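Carboxypeptidase D (Drosophila melanogaster, PDB 3MN8) removes C-terminal arginine or lysine from peptides and proteins as a zinc metallocarboxypeptidase, seen here as its first catalytic domain with the transthyretin-like domain. Local coordinates at residues P93-A98 and K208-S213; E104-Q109 and K310-S315; G338-V343 and Q407-L412. All coordinates share one frame; numbering follows the deposited sequence.

Contact 1. Residues P93-A98 and K208-S213; sequences PVKYIA and KPFVLS
Lys95 and Ser213 pair across two neighbouring parallel strands, 93-97 and 212-217, in the middle of the mixed sheet at the heart of the M14 carboxypeptidase fold. Both side chains leave the same face of that sheet, and the lysine is worth following outward. Its CB lies 4.1 Å from Phe210 CE2. From there CG sits between the backbone N and the carbonyl carbon (chi1 65°), which lays it against Ser213, 3.3 Å from OG. The chain then bends, and CD comes over the middle of the Phe210 ring, 3.3 Å from the centroid, in a CH-pi contact almost along the ring normal. CE stays near the same ring, 3.9 Å from Phe210 CD1. At the tip NZ turns back to Ser213 OG, 2.9 Å away in a weak hydrogen bond; its stronger partner is Asn293 OD1. Ser213 OG is in turn hydrogen-bonded to Glu301 OE1, so a polar chain runs on from the lysine tip while CD and CE pack on the Phe210 ring. Trp204 adds an edge-to-face contact to Phe210, and the Val94 and Leu212 side chains, on the other face, touch helix 317-333.

Where the 208-213 segment enters the sheet, an inverse gamma turn centred on Pro209 swings the chain alongside Pro93. Val211 N donates to Pro93 O at 2.9 Å with an N-H...O angle of 165°, and beside that bond Val211 CG2 rests 3.7 Å from Pro93 CD.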
loop_
_atom_site.group_PDB
_atom_site.type_symbol
_atom_site.label_atom_id
_atom_site.label_comp_id
_atom_site.label_asym_id
_atom_site.label_seq_id
_atom_site.Cartn_x
_atom_site.Cartn_y
_atom_site.Cartn_z
ATOM N N PRO A 93 9.798 -3.006 3.182
ATOM C CA PRO A 93 8.497 -3.415 3.713
ATOM C C PRO A 93 7.411 -2.749 2.879
ATOM O O PRO A 93 7.532 -1.592 2.468
ATOM C CB PRO A 93 8.492 -2.873 5.155
ATOM C CG PRO A 93 9.649 -1.934 5.249
ATOM C CD PRO A 93 10.356 -1.861 3.909
ATOM N N VAL A 94 6.351 -3.494 2.611
ATOM C CA VAL A 94 5.277 -2.996 1.786
ATOM C C VAL A 94 3.986 -3.533 2.377
ATOM O O VAL A 94 4.017 -4.530 3.106
ATOM C CB VAL A 94 5.431 -3.494 0.340
ATOM C CG1 VAL A 94 4.342 -2.915 -0.541
ATOM C CG2 VAL A 94 6.815 -3.145 -0.201
ATOM N N LYS A 95 2.862 -2.877 2.082
ATOM C CA LYS A 95 1.551 -3.342 2.551
ATOM C C LYS A 95 0.427 -3.188 1.523
ATOM O O LYS A 95 0.431 -2.274 0.692
ATOM C CB LYS A 95 1.158 -2.654 3.860
ATOM C CG LYS A 95 0.949 -1.155 3.759
ATOM C CD LYS A 95 1.761 -0.439 4.835
ATOM C CE LYS A 95 1.079 0.852 5.277
ATOM N NZ LYS A 95 0.722 1.767 4.159
ATOM N N TYR A 96 -0.524 -4.110 1.582
ATOM C CA TYR A 96 -1.780 -3.988 0.847
ATOM C C TYR A 96 -2.941 -3.987 1.842
ATOM O O TYR A 96 -3.066 -4.905 2.662
ATOM C CB TYR A 96 -1.952 -5.150 -0.130
ATOM C CG TYR A 96 -1.301 -4.928 -1.474
ATOM C CD1 TYR A 96 -0.998 -3.646 -1.916
ATOM C CD2 TYR A 96 -0.999 -6.002 -2.309
ATOM C CE1 TYR A 96 -0.422 -3.437 -3.150
ATOM C CE2 TYR A 96 -0.414 -5.802 -3.549
ATOM C CZ TYR A 96 -0.122 -4.512 -3.961
ATOM O OH TYR A 96 0.469 -4.272 -5.183
ATOM N N ILE A 97 -3.782 -2.958 1.808
ATOM C CA ILE A 97 -4.973 -3.002 2.651
ATOM C C ILE A 97 -6.216 -3.050 1.780
ATOM O O ILE A 97 -6.213 -2.524 0.666
ATOM C CB ILE A 97 -5.062 -1.839 3.675
ATOM C CG1 ILE A 97 -3.857 -1.829 4.637
ATOM C CG2 ILE A 97 -6.324 -1.997 4.504
ATOM C CD1 ILE A 97 -2.662 -1.058 4.161
ATOM N N ALA A 98 -7.268 -3.693 2.281
ATOM C CA ALA A 98 -8.530 -3.761 1.559
ATOM C C ALA A 98 -9.736 -3.547 2.478
ATOM O O ALA A 98 -9.605 -3.469 3.697
ATOM C CB ALA A 98 -8.640 -5.087 0.847
ATOM N N LYS A 208 6.629 1.080 11.208
ATOM C CA LYS A 208 7.643 0.522 10.325
ATOM C C LYS A 208 7.853 1.428 9.123
ATOM O O LYS A 208 6.954 2.150 8.711
ATOM C CB LYS A 208 7.215 -0.865 9.831
ATOM C CG LYS A 208 7.003 -1.864 10.939
ATOM C CD LYS A 208 6.768 -3.276 10.429
ATOM C CE LYS A 208 6.899 -4.247 11.613
ATOM N NZ LYS A 208 6.714 -5.699 11.304
ATOM N N PRO A 209 9.048 1.372 8.544
ATOM C CA PRO A 209 9.403 2.231 7.417
ATOM C C PRO A 209 8.819 1.712 6.097
ATOM O O PRO A 209 9.551 1.406 5.153
ATOM C CB PRO A 209 10.920 2.106 7.388
ATOM C CG PRO A 209 11.158 0.700 7.870
ATOM C CD PRO A 209 10.172 0.508 8.961
ATOM N N PHE A 210 7.500 1.617 6.027
ATOM C CA PHE A 210 6.865 1.172 4.797
ATOM C C PHE A 210 7.276 2.016 3.607
ATOM O O PHE A 210 7.349 3.236 3.690
ATOM C CB PHE A 210 5.353 1.144 4.952
ATOM C CG PHE A 210 4.881 0.041 5.832
ATOM C CD1 PHE A 210 4.434 0.299 7.118
ATOM C CD2 PHE A 210 4.933 -1.266 5.395
ATOM C CE1 PHE A 210 4.011 -0.720 7.939
ATOM C CE2 PHE A 210 4.511 -2.290 6.214
ATOM C CZ PHE A 210 4.051 -2.017 7.489
ATOM N N VAL A 211 7.547 1.346 2.500
ATOM C CA VAL A 211 8.098 1.998 1.323
ATOM C C VAL A 211 7.005 2.308 0.311
ATOM O O VAL A 211 6.970 3.388 -0.267
ATOM C CB VAL A 211 9.180 1.120 0.643
ATOM C CG1 VAL A 211 9.536 1.676 -0.727
ATOM C CG2 VAL A 211 10.431 0.990 1.537
ATOM N N LEU A 212 6.113 1.349 0.114
ATOM C CA LEU A 212 5.046 1.450 -0.875
ATOM C C LEU A 212 3.791 0.793 -0.304
ATOM O O LEU A 212 3.888 -0.074 0.559
ATOM C CB LEU A 212 5.480 0.749 -2.171
ATOM C CG LEU A 212 4.474 0.427 -3.286
ATOM C CD1 LEU A 212 3.704 1.661 -3.691
ATOM C CD2 LEU A 212 5.200 -0.168 -4.496
ATOM N N SER A 213 2.620 1.189 -0.794
ATOM C CA SER A 213 1.357 0.681 -0.263
ATOM C C SER A 213 0.179 0.948 -1.194
ATOM O O SER A 213 0.209 1.845 -2.030
ATOM C CB SER A 213 1.072 1.326 1.097
ATOM O OG SER A 213 -0.222 0.983 1.552
#

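Contact 2. Residues E104-Q109 and K310-S315; sequences ETVGRQ and KYPAAS. With ZN (zinc ion), chain F; GEM ((2-guanidinoethylmercapto)succinic acid), chain G.
Thr105 meets Tyr311 through its first torsion: at chi1 58° OG1 stands between the backbone N and the carbonyl carbon, and CG2, opposite the carbonyl carbon, is swung out over the tyrosine. Tyr311 answers with CG roughly trans to its own N (chi1 -156°), which presents a ring face to that methyl. CG2 lies 3.3 Å from the ring centroid, practically on the normal, a CH-pi contact in which the two side chains cross at about a right angle. Next to this contact the backbones are joined directly: Thr105 N donates to Lys310 O at 3.1 Å, nearly straight at the hydrogen though tilted from the carbonyl plane. At the first residue of helix 106-121, Val106 CG2 packs on Pro312 CG, 3.4 Å away. Tyr40 is the second shell, placing a ring edge-to-face against Tyr311 and a hydroxyl on Pro312 O. With an alanine at Tyr311, the Thr105 methyl is likely to lose the ring face it rests on, and a gap to open beside Tyr40.

What this packing borders is the zinc site of the M14 peptidases, in which His101 and Glu104, spaced as His-x-x-Glu, are joined by His217. Glu104 reaches away from the tyrosine and holds zinc with both carboxylate oxygens, OE1 and OE2 each 2.0 Å from the metal. The inhibitor, a guanidinoethylmercaptosuccinate, adds a carboxylate of its own, O13 at 2.1 Å from zinc and O12 farther at 2.6 Å. Lys310 extends alongside Glu104, its NZ 4.3 Å from OE2, too far for a salt bridge, though the opposite charges may still attract weakly.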
loop_
_atom_site.group_PDB
_atom_site.type_symbol
_atom_site.label_atom_id
_atom_site.label_comp_id
_atom_site.label_asym_id
_atom_site.label_seq_id
_atom_site.Cartn_x
_atom_site.Cartn_y
_atom_site.Cartn_z
ATOM N N GLU A 104 -17.283 -2.548 0.137
ATOM C CA GLU A 104 -16.399 -2.644 -1.021
ATOM C C GLU A 104 -15.484 -3.842 -0.812
ATOM O O GLU A 104 -14.453 -3.744 -0.130
ATOM C CB GLU A 104 -15.584 -1.367 -1.181
ATOM C CG GLU A 104 -16.423 -0.102 -1.307
ATOM C CD GLU A 104 -15.575 1.137 -1.211
ATOM O OE1 GLU A 104 -14.340 0.995 -1.268
ATOM O OE2 GLU A 104 -16.128 2.244 -1.062
ATOM N N THR A 105 -15.860 -4.957 -1.430
ATOM C CA THR A 105 -15.433 -6.280 -0.990
ATOM C C THR A 105 -14.418 -7.025 -1.872
ATOM O O THR A 105 -13.711 -7.897 -1.385
ATOM C CB THR A 105 -16.685 -7.173 -0.823
ATOM O OG1 THR A 105 -17.402 -7.235 -2.067
ATOM C CG2 THR A 105 -17.611 -6.587 0.239
ATOM N N VAL A 106 -14.352 -6.710 -3.165
ATOM C CA VAL A 106 -13.480 -7.464 -4.076
ATOM C C VAL A 106 -12.010 -7.476 -3.598
ATOM O O VAL A 106 -11.376 -8.532 -3.513
ATOM C CB VAL A 106 -13.585 -6.943 -5.539
ATOM C CG1 VAL A 106 -12.674 -7.740 -6.482
ATOM C CG2 VAL A 106 -15.031 -6.981 -6.020
ATOM N N GLY A 107 -11.475 -6.300 -3.276
ATOM C CA GLY A 107 -10.111 -6.189 -2.780
ATOM C C GLY A 107 -9.863 -7.164 -1.647
ATOM O O GLY A 107 -8.818 -7.829 -1.586
ATOM N N ARG A 108 -10.837 -7.241 -0.744
ATOM C CA ARG A 108 -10.806 -8.203 0.352
ATOM C C ARG A 108 -10.393 -9.567 -0.167
ATOM O O ARG A 108 -9.365 -10.111 0.240
ATOM C CB ARG A 108 -12.173 -8.302 1.042
ATOM C CG ARG A 108 -12.343 -9.588 1.816
ATOM C CD ARG A 108 -13.731 -9.763 2.418
ATOM N NE ARG A 108 -13.832 -9.114 3.716
ATOM C CZ ARG A 108 -13.925 -9.712 4.903
ATOM N NH1 ARG A 108 -13.955 -11.034 5.030
ATOM N NH2 ARG A 108 -14.003 -8.950 5.985
ATOM N N GLN A 109 -11.189 -10.112 -1.079
ATOM C CA GLN A 109 -10.939 -11.464 -1.581
ATOM C C GLN A 109 -9.660 -11.567 -2.395
ATOM O O GLN A 109 -8.973 -12.599 -2.334
ATOM C CB GLN A 109 -12.123 -11.998 -2.389
ATOM C CG GLN A 109 -13.145 -12.726 -1.549
ATOM C CD GLN A 109 -12.504 -13.750 -0.647
ATOM O OE1 GLN A 109 -12.611 -13.672 0.580
ATOM N NE2 GLN A 109 -11.826 -14.717 -1.247
ATOM N N LYS A 310 -19.787 -2.549 -5.953
ATOM C CA LYS A 310 -19.088 -2.556 -4.674
ATOM C C LYS A 310 -18.973 -3.965 -4.088
ATOM O O LYS A 310 -17.893 -4.392 -3.678
ATOM C CB LYS A 310 -19.783 -1.620 -3.682
ATOM C CG LYS A 310 -19.744 -0.162 -4.089
ATOM C CD LYS A 310 -20.380 0.750 -3.035
ATOM C CE LYS A 310 -19.787 2.176 -3.123
ATOM N NZ LYS A 310 -20.244 3.112 -2.039
ATOM N N TYR A 311 -20.096 -4.680 -4.056
ATOM C CA TYR A 311 -20.154 -6.026 -3.479
ATOM C C TYR A 311 -20.717 -7.030 -4.481
ATOM O O TYR A 311 -21.897 -7.354 -4.419
ATOM C CB TYR A 311 -21.057 -6.031 -2.239
ATOM C CG TYR A 311 -20.775 -7.142 -1.239
ATOM C CD1 TYR A 311 -21.010 -6.949 0.121
ATOM C CD2 TYR A 311 -20.267 -8.370 -1.642
ATOM C CE1 TYR A 311 -20.755 -7.942 1.053
ATOM C CE2 TYR A 311 -19.996 -9.375 -0.713
ATOM C CZ TYR A 311 -20.248 -9.150 0.633
ATOM O OH TYR A 311 -19.998 -10.133 1.565
ATOM N N PRO A 312 -19.877 -7.524 -5.409
ATOM C CA PRO A 312 -20.375 -8.462 -6.424
ATOM C C PRO A 312 -20.536 -9.861 -5.841
ATOM O O PRO A 312 -20.262 -10.062 -4.654
ATOM C CB PRO A 312 -19.281 -8.449 -7.504
ATOM C CG PRO A 312 -18.272 -7.369 -7.068
ATOM C CD PRO A 312 -18.450 -7.202 -5.592
ATOM N N ALA A 313 -20.984 -10.808 -6.662
ATOM C CA ALA A 313 -21.177 -12.191 -6.219
ATOM C C ALA A 313 -19.903 -13.004 -6.403
ATOM O O ALA A 313 -19.070 -12.687 -7.255
ATOM C CB ALA A 313 -22.345 -12.850 -6.971
ATOM N N ALA A 314 -19.770 -14.061 -5.607
ATOM C CA ALA A 314 -18.578 -14.900 -5.620
ATOM C C ALA A 314 -18.102 -15.310 -7.023
ATOM O O ALA A 314 -16.915 -15.222 -7.328
ATOM C CB ALA A 314 -18.802 -16.132 -4.754
ATOM N N SER A 315 -19.026 -15.759 -7.867
ATOM C CA SER A 315 -18.683 -16.276 -9.198
ATOM C C SER A 315 -17.862 -15.267 -9.980
ATOM O O SER A 315 -17.140 -15.622 -10.913
ATOM C CB SER A 315 -19.953 -16.649 -9.989
ATOM O OG SER A 315 -20.776 -15.511 -10.227
HETATM ZN ZN ZN F . -14.248 2.925 -0.680
HETATM C C8 GEM G . -13.318 7.435 -2.216
HETATM S S7 GEM G . -11.594 7.103 -1.981
HETATM C C6 GEM G . -11.013 7.207 -3.650
HETATM C C5 GEM G . -11.383 8.513 -4.349
HETATM N N3 GEM G . -10.610 9.577 -3.728
HETATM C C1 GEM G . -10.753 10.885 -3.918
HETATM N N4 GEM G . -9.970 11.744 -3.278
HETATM N N2 GEM G . -11.685 11.339 -4.748
HETATM C C9 GEM G . -13.925 7.630 -0.853
HETATM O O14 GEM G . -13.201 7.434 0.149
HETATM O O15 GEM G . -15.119 7.988 -0.765
HETATM C C10 GEM G . -14.043 6.342 -3.019
HETATM C C11 GEM G . -14.198 4.982 -2.348
HETATM O O12 GEM G . -13.871 3.970 -3.015
HETATM O O13 GEM G . -14.673 4.905 -1.186
#

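Contact 3. Residues G338-V343 and Q407-L412; sequences GIKGLV and QEALRL
Lys340 is held to the 407-412 segment by both of its backbone polar atoms. Its N donates to Leu410 O at 3.0 Å, and its O takes Leu412 N in a weaker, bent bond, so the lysine brackets Arg411 as expected for parallel strands. One step back, Leu410 N donates to Gly338 O at 3.0 Å, meeting a lone pair in the carbonyl plane. Gly341 has no side chain to hold the strands apart, and its CA lies 3.2 Å from Leu412 O in a straight CA-H...O contact.

The side chains divide between the two faces. On one, Ile339 CG2 touches Leu410 CB at 3.8 Å and its CD1 reaches Leu412 CD2 at 3.9 Å; Val385 of strand 381-388, in the other sheet of the transthyretin-like domain, touches both Ile339 and Leu412. On the other, Lys340 stretches out fully beyond CG, past Ala409, whose CB lies 3.9 Å from its CG. NZ ends in a salt bridge with Glu408 OE2, 3.3 Å away on the lone pair turned from the other oxygen.

Farther out, Lys340 NZ has its stronger partner in Leu90 O, a backbone oxygen of the catalytic domain, and the Glu408 side chain touches helix 126-134. Arg411 bends back over Gly341 and forms its own salt bridge with Asp413. The chemistry is therefore two-sided: apolar contacts join the strand pair to strand 381-388 on one face, while the lysine's charge, shared between a carboxylate and a carbonyl, links the middle strand of its sheet to the peptidase domain through Leu90 O.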
loop_
_atom_site.group_PDB
_atom_site.type_symbol
_atom_site.label_atom_id
_atom_site.label_comp_id
_atom_site.label_asym_id
_atom_site.label_seq_id
_atom_site.Cartn_x
_atom_site.Cartn_y
_atom_site.Cartn_z
ATOM N N GLY A 338 14.144 3.213 -8.135
ATOM C CA GLY A 338 14.917 4.252 -7.488
ATOM C C GLY A 338 16.171 3.727 -6.826
ATOM O O GLY A 338 16.922 2.948 -7.420
ATOM N N ILE A 339 16.393 4.168 -5.593
ATOM C CA ILE A 339 17.607 3.836 -4.872
ATOM C C ILE A 339 17.309 3.467 -3.445
ATOM O O ILE A 339 16.161 3.499 -2.985
ATOM C CB ILE A 339 18.596 5.011 -4.806
ATOM C CG1 ILE A 339 17.908 6.220 -4.155
ATOM C CG2 ILE A 339 19.167 5.318 -6.194
ATOM C CD1 ILE A 339 18.802 7.441 -3.955
ATOM N N LYS A 340 18.375 3.114 -2.748
ATOM C CA LYS A 340 18.290 2.739 -1.359
ATOM C C LYS A 340 19.703 2.706 -0.828
ATOM O O LYS A 340 20.661 2.594 -1.614
ATOM C CB LYS A 340 17.600 1.382 -1.186
ATOM C CG LYS A 340 18.304 0.176 -1.788
ATOM C CD LYS A 340 17.556 -1.086 -1.366
ATOM C CE LYS A 340 18.102 -2.335 -2.009
ATOM N NZ LYS A 340 17.161 -3.466 -1.774
ATOM N N GLY A 341 19.836 2.839 0.492
ATOM C CA GLY A 341 21.151 2.890 1.097
ATOM C C GLY A 341 21.177 3.140 2.586
ATOM O O GLY A 341 20.156 3.093 3.284
ATOM N N LEU A 342 22.377 3.411 3.075
ATOM C CA LEU A 342 22.587 3.598 4.495
ATOM C C LEU A 342 23.208 4.938 4.770
ATOM O O LEU A 342 24.155 5.354 4.094
ATOM C CB LEU A 342 23.511 2.517 5.040
ATOM C CG LEU A 342 23.058 1.074 4.805
ATOM C CD1 LEU A 342 24.178 0.142 5.222
ATOM C CD2 LEU A 342 21.748 0.746 5.539
ATOM N N VAL A 343 22.668 5.618 5.769
ATOM C CA VAL A 343 23.323 6.792 6.298
ATOM C C VAL A 343 23.969 6.298 7.571
ATOM O O VAL A 343 23.304 5.792 8.483
ATOM C CB VAL A 343 22.344 7.940 6.579
ATOM C CG1 VAL A 343 23.066 9.104 7.242
ATOM C CG2 VAL A 343 21.661 8.368 5.289
ATOM N N GLN A 407 16.766 -5.537 -11.017
ATOM C CA GLN A 407 15.794 -6.081 -10.093
ATOM C C GLN A 407 15.680 -5.302 -8.792
ATOM O O GLN A 407 14.609 -5.253 -8.194
ATOM C CB GLN A 407 16.103 -7.551 -9.812
ATOM C CG GLN A 407 15.480 -8.506 -10.815
ATOM C CD GLN A 407 15.812 -9.960 -10.522
ATOM O OE1 GLN A 407 16.861 -10.268 -9.952
ATOM N NE2 GLN A 407 14.919 -10.866 -10.918
ATOM N N GLU A 408 16.773 -4.692 -8.350
ATOM C CA GLU A 408 16.751 -3.982 -7.077
ATOM C C GLU A 408 17.329 -2.568 -7.149
ATOM O O GLU A 408 18.251 -2.290 -7.926
ATOM C CB GLU A 408 17.398 -4.824 -5.969
ATOM C CG GLU A 408 16.594 -6.087 -5.680
ATOM C CD GLU A 408 17.083 -6.875 -4.481
ATOM O OE1 GLU A 408 17.117 -8.119 -4.587
ATOM O OE2 GLU A 408 17.424 -6.266 -3.441
ATOM N N ALA A 409 16.745 -1.679 -6.343
ATOM C CA ALA A 409 17.108 -0.272 -6.309
ATOM C C ALA A 409 18.611 -0.097 -6.177
ATOM O O ALA A 409 19.285 -0.855 -5.470
ATOM C CB ALA A 409 16.396 0.431 -5.171
ATOM N N LEU A 410 19.121 0.907 -6.876
ATOM C CA LEU A 410 20.535 1.220 -6.867
ATOM C C LEU A 410 21.006 1.591 -5.466
ATOM O O LEU A 410 20.417 2.465 -4.816
ATOM C CB LEU A 410 20.805 2.363 -7.837
ATOM C CG LEU A 410 20.865 1.882 -9.278
ATOM C CD1 LEU A 410 20.517 3.005 -10.243
ATOM C CD2 LEU A 410 22.252 1.305 -9.546
ATOM N N ARG A 411 22.060 0.918 -5.002
ATOM C CA ARG A 411 22.624 1.200 -3.688
ATOM C C ARG A 411 23.366 2.522 -3.690
ATOM O O ARG A 411 24.002 2.882 -4.676
ATOM C CB ARG A 411 23.572 0.100 -3.234
ATOM C CG ARG A 411 24.267 0.461 -1.940
ATOM C CD ARG A 411 23.339 0.316 -0.747
ATOM N NE ARG A 411 23.512 -0.989 -0.128
ATOM C CZ ARG A 411 24.310 -1.232 0.912
ATOM N NH1 ARG A 411 24.993 -0.246 1.474
ATOM N NH2 ARG A 411 24.415 -2.459 1.411
ATOM N N LEU A 412 23.291 3.241 -2.579
ATOM C CA LEU A 412 23.913 4.548 -2.478
ATOM C C LEU A 412 23.908 4.936 -1.013
ATOM O O LEU A 412 22.855 5.178 -0.434
ATOM C CB LEU A 412 23.134 5.578 -3.305
ATOM C CG LEU A 412 23.715 6.993 -3.412
ATOM C CD1 LEU A 412 24.959 6.994 -4.274
ATOM C CD2 LEU A 412 22.695 7.966 -3.974
#

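How the contacts relate
Contacts 1 and 2 belong to the peptidase domain and contact 3 to the transthyretin-like domain that follows it in the chain. The first two are directly joined: strand 93-97 leads on to helix 106-121, and Ala98 CB packs 3.5 Å from Arg108 N although the contact centres are 22 Å apart. Contact 2 is part of the active site, supplying the zinc ligand Glu104, while contact 1 lies in the sheet next to it, the Ile97 side chain about 11 Å from the zinc and about 12 Å from the inhibitor. Contact 3 is remote from the site, its centre 18 Å from that of contact 1 and 37 Å from that of contact 2, with nearest atoms about 7 and 24 Å away.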